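Peptide-binding protein (PDB 6SQX) is a secreted NlpC/P60 endopeptidase that cleaves the peptidoglycan of potentially competing bacteria. Local coordinates at residues G351-K365 with L462-T474. Numbering follows the deposited sequence. Where two conformers were deposited one is given.
Sequences GQIYSMYDQSEEQRK and LWNAVGFNTTLLT
Arg364 reaches from the helix beginning at Glu361 into the turn before strand 467-472 and grips Ala465 O end-on, with NH1 at 2.8 Å and NH2 at 3.1 Å. NH1 also donates to Trp463 O, from above that carbonyl's plane. Along the neighbouring edge NE and NH2 both hold Met356 O, side-on, from above that carbonyl's plane, so the guanidinium, with Phe468 CB over one face, ties the loop after strand 353-355 to residues 463-465. With CG beside the backbone N (chi1 -67°) and the chain extended to NE, CD lies over the face of the Phe468 ring, 4.0 Å from its centroid, while Met356 CE meets the ring's edge. One helix residue on, Lys365 runs across the Trp463 indole: CE sits 3.4 Å from the five-membered ring's centroid, and NZ makes a cation-pi contact plus a salt bridge to Glu361 OE2. Glu361 OE1 accepts from Asn464 ND2, which comes from above the carboxylate plane. Farther along, Tyr354 and Thr470 form an antiparallel hydrogen-bonded pair, continued by Met356 N to Phe468 O at 2.8 Å. Strand 353-355 is an outermost strand, within this chain, of the six-stranded antiparallel sheet in the papain-like NlpC/P60 domain; strand 467-472 separates it from strand 382-387, and Leu368 of helix 361-370 packs on both Trp463 and Phe468.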
# COMPACT_ATOMS: atom_id res chain seq x y z
N GLY A 351 5.89 2.82 -14.53
CA GLY A 351 6.85 3.39 -15.46
C GLY A 351 7.44 2.26 -16.26
O GLY A 351 7.01 1.12 -16.13
N GLN A 352 8.42 2.59 -17.10
CA GLN A 352 9.14 1.59 -17.89
C GLN A 352 10.17 0.91 -16.98
O GLN A 352 11.14 1.53 -16.55
CB GLN A 352 9.85 2.30 -19.04
CG GLN A 352 10.87 1.46 -19.73
CD GLN A 352 10.24 0.29 -20.43
OE1 GLN A 352 9.45 0.47 -21.36
NE2 GLN A 352 10.60 -0.93 -20.00
N ILE A 353 9.97 -0.39 -16.72
CA ILE A 353 10.89 -1.12 -15.85
C ILE A 353 12.23 -1.30 -16.55
O ILE A 353 12.31 -1.51 -17.77
CB ILE A 353 10.29 -2.47 -15.44
CG1 ILE A 353 11.07 -3.05 -14.26
CG2 ILE A 353 10.26 -3.47 -16.61
CD1 ILE A 353 10.35 -4.23 -13.61
N TYR A 354 13.30 -1.19 -15.78
CA TYR A 354 14.66 -1.48 -16.23
C TYR A 354 15.17 -2.62 -15.36
O TYR A 354 15.46 -2.42 -14.17
CB TYR A 354 15.54 -0.24 -16.10
CG TYR A 354 16.97 -0.50 -16.49
CD1 TYR A 354 17.30 -0.89 -17.79
CD2 TYR A 354 17.99 -0.36 -15.57
CE1 TYR A 354 18.60 -1.13 -18.14
CE2 TYR A 354 19.31 -0.60 -15.92
CZ TYR A 354 19.61 -0.99 -17.20
OH TYR A 354 20.92 -1.22 -17.56
N SER A 355 15.29 -3.81 -15.94
CA SER A 355 15.75 -4.99 -15.21
C SER A 355 17.27 -5.10 -15.25
O SER A 355 17.89 -5.04 -16.32
CB SER A 355 15.13 -6.26 -15.80
OG SER A 355 15.84 -7.41 -15.35
N MET A 356 17.86 -5.30 -14.08
CA MET A 356 19.29 -5.50 -13.93
C MET A 356 19.61 -6.96 -13.60
O MET A 356 20.64 -7.26 -13.00
CB MET A 356 19.85 -4.55 -12.87
CG MET A 356 19.98 -3.13 -13.39
SD MET A 356 20.25 -1.90 -12.10
CE MET A 356 18.55 -1.53 -11.72
N TYR A 357 18.71 -7.86 -14.01
CA TYR A 357 18.91 -9.31 -13.88
C TYR A 357 20.25 -9.77 -14.45
O TYR A 357 20.88 -10.67 -13.91
CB TYR A 357 17.77 -10.01 -14.63
CG TYR A 357 17.94 -11.51 -14.81
CD1 TYR A 357 17.66 -12.39 -13.79
CD2 TYR A 357 18.34 -12.04 -16.03
CE1 TYR A 357 17.79 -13.75 -13.94
CE2 TYR A 357 18.48 -13.40 -16.19
CZ TYR A 357 18.20 -14.26 -15.15
OH TYR A 357 18.34 -15.62 -15.32
N ASP A 358 20.67 -9.20 -15.57
CA ASP A 358 21.91 -9.68 -16.17
C ASP A 358 23.13 -8.91 -15.70
O ASP A 358 24.18 -8.99 -16.34
CB ASP A 358 21.80 -9.69 -17.70
CG ASP A 358 21.45 -8.34 -18.27
OD1 ASP A 358 21.15 -7.41 -17.49
OD2 ASP A 358 21.47 -8.22 -19.51
N GLN A 359 23.03 -8.16 -14.60
CA GLN A 359 24.09 -7.25 -14.20
C GLN A 359 24.61 -7.59 -12.82
O GLN A 359 23.85 -7.98 -11.93
CB GLN A 359 23.63 -5.81 -14.28
CG GLN A 359 22.94 -5.53 -15.59
CD GLN A 359 23.06 -4.10 -16.01
OE1 GLN A 359 24.12 -3.48 -15.86
NE2 GLN A 359 21.97 -3.55 -16.55
N SER A 360 25.93 -7.46 -12.65
CA SER A 360 26.57 -7.88 -11.42
C SER A 360 26.29 -6.87 -10.31
O SER A 360 25.81 -5.76 -10.54
CB SER A 360 28.08 -7.98 -11.62
OG SER A 360 28.64 -6.69 -11.84
N GLU A 361 26.61 -7.29 -9.08
CA GLU A 361 26.57 -6.36 -7.96
C GLU A 361 27.36 -5.10 -8.27
O GLU A 361 26.90 -3.98 -8.00
CB GLU A 361 27.15 -7.03 -6.71
CG GLU A 361 27.31 -6.09 -5.54
CD GLU A 361 27.82 -6.80 -4.30
OE1 GLU A 361 28.04 -8.03 -4.35
OE2 GLU A 361 28.00 -6.11 -3.27
N GLU A 362 28.55 -5.27 -8.85
CA GLU A 362 29.37 -4.11 -9.17
C GLU A 362 28.65 -3.19 -10.14
O GLU A 362 28.64 -1.96 -9.95
CB GLU A 362 30.71 -4.58 -9.74
CG GLU A 362 31.62 -5.27 -8.72
CD GLU A 362 31.07 -6.61 -8.16
OE1 GLU A 362 31.32 -6.89 -6.96
OE2 GLU A 362 30.39 -7.36 -8.91
N GLN A 363 28.02 -3.74 -11.18
CA GLN A 363 27.32 -2.91 -12.16
C GLN A 363 26.11 -2.22 -11.54
O GLN A 363 25.84 -1.05 -11.84
CB GLN A 363 26.90 -3.75 -13.36
CG GLN A 363 28.04 -4.14 -14.26
CD GLN A 363 27.62 -5.15 -15.30
OE1 GLN A 363 27.09 -6.21 -14.96
NE2 GLN A 363 27.84 -4.83 -16.57
N ARG A 364 25.36 -2.94 -10.69
CA ARG A 364 24.21 -2.34 -10.02
C ARG A 364 24.63 -1.17 -9.14
O ARG A 364 23.97 -0.12 -9.14
CB ARG A 364 23.47 -3.41 -9.19
CG ARG A 364 22.81 -4.50 -10.04
CD ARG A 364 22.44 -5.71 -9.21
NE ARG A 364 21.81 -6.75 -10.02
CZ ARG A 364 21.17 -7.80 -9.53
NH1 ARG A 364 21.10 -7.98 -8.22
NH2 ARG A 364 20.60 -8.69 -10.36
N LYS A 365 25.71 -1.33 -8.38
CA LYS A 365 26.18 -0.24 -7.54
C LYS A 365 26.70 0.92 -8.38
O LYS A 365 26.51 2.08 -8.02
CB LYS A 365 27.25 -0.74 -6.58
CG LYS A 365 26.68 -1.62 -5.51
CD LYS A 365 27.74 -2.06 -4.51
CE LYS A 365 27.07 -2.72 -3.30
NZ LYS A 365 28.05 -3.37 -2.40
N LEU A 462 20.56 -7.55 -0.53
CA LEU A 462 19.61 -7.15 -1.57
C LEU A 462 20.32 -6.83 -2.88
O LEU A 462 19.71 -6.95 -3.96
CB LEU A 462 18.79 -5.94 -1.12
CG LEU A 462 17.58 -6.25 -0.25
CD1 LEU A 462 17.97 -6.81 1.11
CD2 LEU A 462 16.70 -5.00 -0.10
N TRP A 463 21.60 -6.42 -2.82
CA TRP A 463 22.34 -6.17 -4.06
C TRP A 463 22.54 -7.42 -4.88
O TRP A 463 22.86 -7.31 -6.08
CB TRP A 463 23.73 -5.60 -3.76
CG TRP A 463 23.73 -4.18 -3.28
CD1 TRP A 463 23.98 -3.73 -1.99
CD2 TRP A 463 23.46 -3.00 -4.06
NE1 TRP A 463 23.89 -2.37 -1.95
CE2 TRP A 463 23.57 -1.89 -3.20
CE3 TRP A 463 23.13 -2.79 -5.41
CZ2 TRP A 463 23.38 -0.58 -3.65
CZ3 TRP A 463 22.96 -1.50 -5.86
CH2 TRP A 463 23.09 -0.40 -4.98
N ASN A 464 22.39 -8.61 -4.27
CA ASN A 464 22.57 -9.87 -4.98
C ASN A 464 21.26 -10.54 -5.35
O ASN A 464 21.26 -11.71 -5.78
CB ASN A 464 23.46 -10.82 -4.17
CG ASN A 464 24.84 -10.27 -3.95
OD1 ASN A 464 25.31 -10.20 -2.79
ND2 ASN A 464 25.50 -9.84 -5.04
N ALA A 465 20.13 -9.85 -5.20
CA ALA A 465 18.84 -10.43 -5.54
C ALA A 465 18.82 -10.85 -7.01
O ALA A 465 19.38 -10.17 -7.87
CB ALA A 465 17.72 -9.42 -5.25
N VAL A 466 18.17 -11.98 -7.30
CA VAL A 466 18.13 -12.45 -8.69
C VAL A 466 17.40 -11.42 -9.56
O VAL A 466 17.86 -11.07 -10.65
CB VAL A 466 17.48 -13.84 -8.76
CG1 VAL A 466 17.29 -14.23 -10.21
CG2 VAL A 466 18.35 -14.89 -8.03
N GLY A 467 16.26 -10.94 -9.07
CA GLY A 467 15.53 -9.85 -9.70
C GLY A 467 15.88 -8.53 -9.03
O GLY A 467 15.88 -8.42 -7.79
N PHE A 468 16.18 -7.54 -9.85
CA PHE A 468 16.60 -6.24 -9.33
C PHE A 468 16.30 -5.23 -10.42
O PHE A 468 16.79 -5.38 -11.54
CB PHE A 468 18.11 -6.32 -9.04
CG PHE A 468 18.69 -5.11 -8.33
CD1 PHE A 468 18.86 -3.89 -8.99
CD2 PHE A 468 19.07 -5.20 -7.01
CE1 PHE A 468 19.40 -2.79 -8.33
CE2 PHE A 468 19.61 -4.10 -6.34
CZ PHE A 468 19.76 -2.89 -6.99
N ASN A 469 15.47 -4.24 -10.13
CA ASN A 469 14.93 -3.38 -11.18
C ASN A 469 14.84 -1.95 -10.68
O ASN A 469 14.70 -1.72 -9.49
CB ASN A 469 13.49 -3.75 -11.59
CG ASN A 469 13.28 -5.25 -11.70
OD1 ASN A 469 13.76 -5.88 -12.64
ND2 ASN A 469 12.59 -5.83 -10.72
N THR A 470 14.88 -1.00 -11.60
CA THR A 470 14.52 0.37 -11.31
C THR A 470 13.38 0.79 -12.23
O THR A 470 13.33 0.37 -13.40
CB THR A 470 15.71 1.35 -11.48
OG1 THR A 470 16.25 1.23 -12.80
CG2 THR A 470 16.79 1.09 -10.44
N THR A 471 12.48 1.62 -11.71
CA THR A 471 11.34 2.12 -12.48
C THR A 471 11.21 3.61 -12.22
O THR A 471 10.89 4.02 -11.09
CB THR A 471 10.06 1.38 -12.07
OG1 THR A 471 10.25 -0.04 -12.15
CG2 THR A 471 8.86 1.83 -12.95
N LEU A 472 11.41 4.44 -13.23
CA LEU A 472 11.17 5.87 -13.08
C LEU A 472 9.67 6.14 -13.04
O LEU A 472 8.91 5.57 -13.82
CB LEU A 472 11.71 6.60 -14.31
CG LEU A 472 13.21 6.73 -14.45
CD1 LEU A 472 13.53 7.50 -15.76
CD2 LEU A 472 13.76 7.43 -13.25
N LEU A 473 9.25 7.08 -12.19
CA LEU A 473 7.85 7.48 -12.14
C LEU A 473 7.54 8.66 -13.05
O LEU A 473 6.37 8.90 -13.35
CB LEU A 473 7.48 7.88 -10.71
CG LEU A 473 7.65 6.77 -9.68
CD1 LEU A 473 7.22 7.33 -8.33
CD2 LEU A 473 6.80 5.54 -10.04
N THR A 474 8.55 9.39 -13.50
CA THR A 474 8.36 10.66 -14.18
C THR A 474 7.63 10.54 -15.51
O THR A 474 7.26 11.57 -16.09
CB THR A 474 9.72 11.35 -14.34
OG1 THR A 474 10.67 10.40 -14.84
CG2 THR A 474 10.20 11.88 -12.98
O HOH W 1 9.20 5.32 -17.02
O HOH W 2 12.31 3.45 -15.71
O HOH W 3 15.01 -8.28 -12.82
O HOH W 4 20.30 -11.90 -11.50
O HOH W 5 27.30 -8.41 -1.44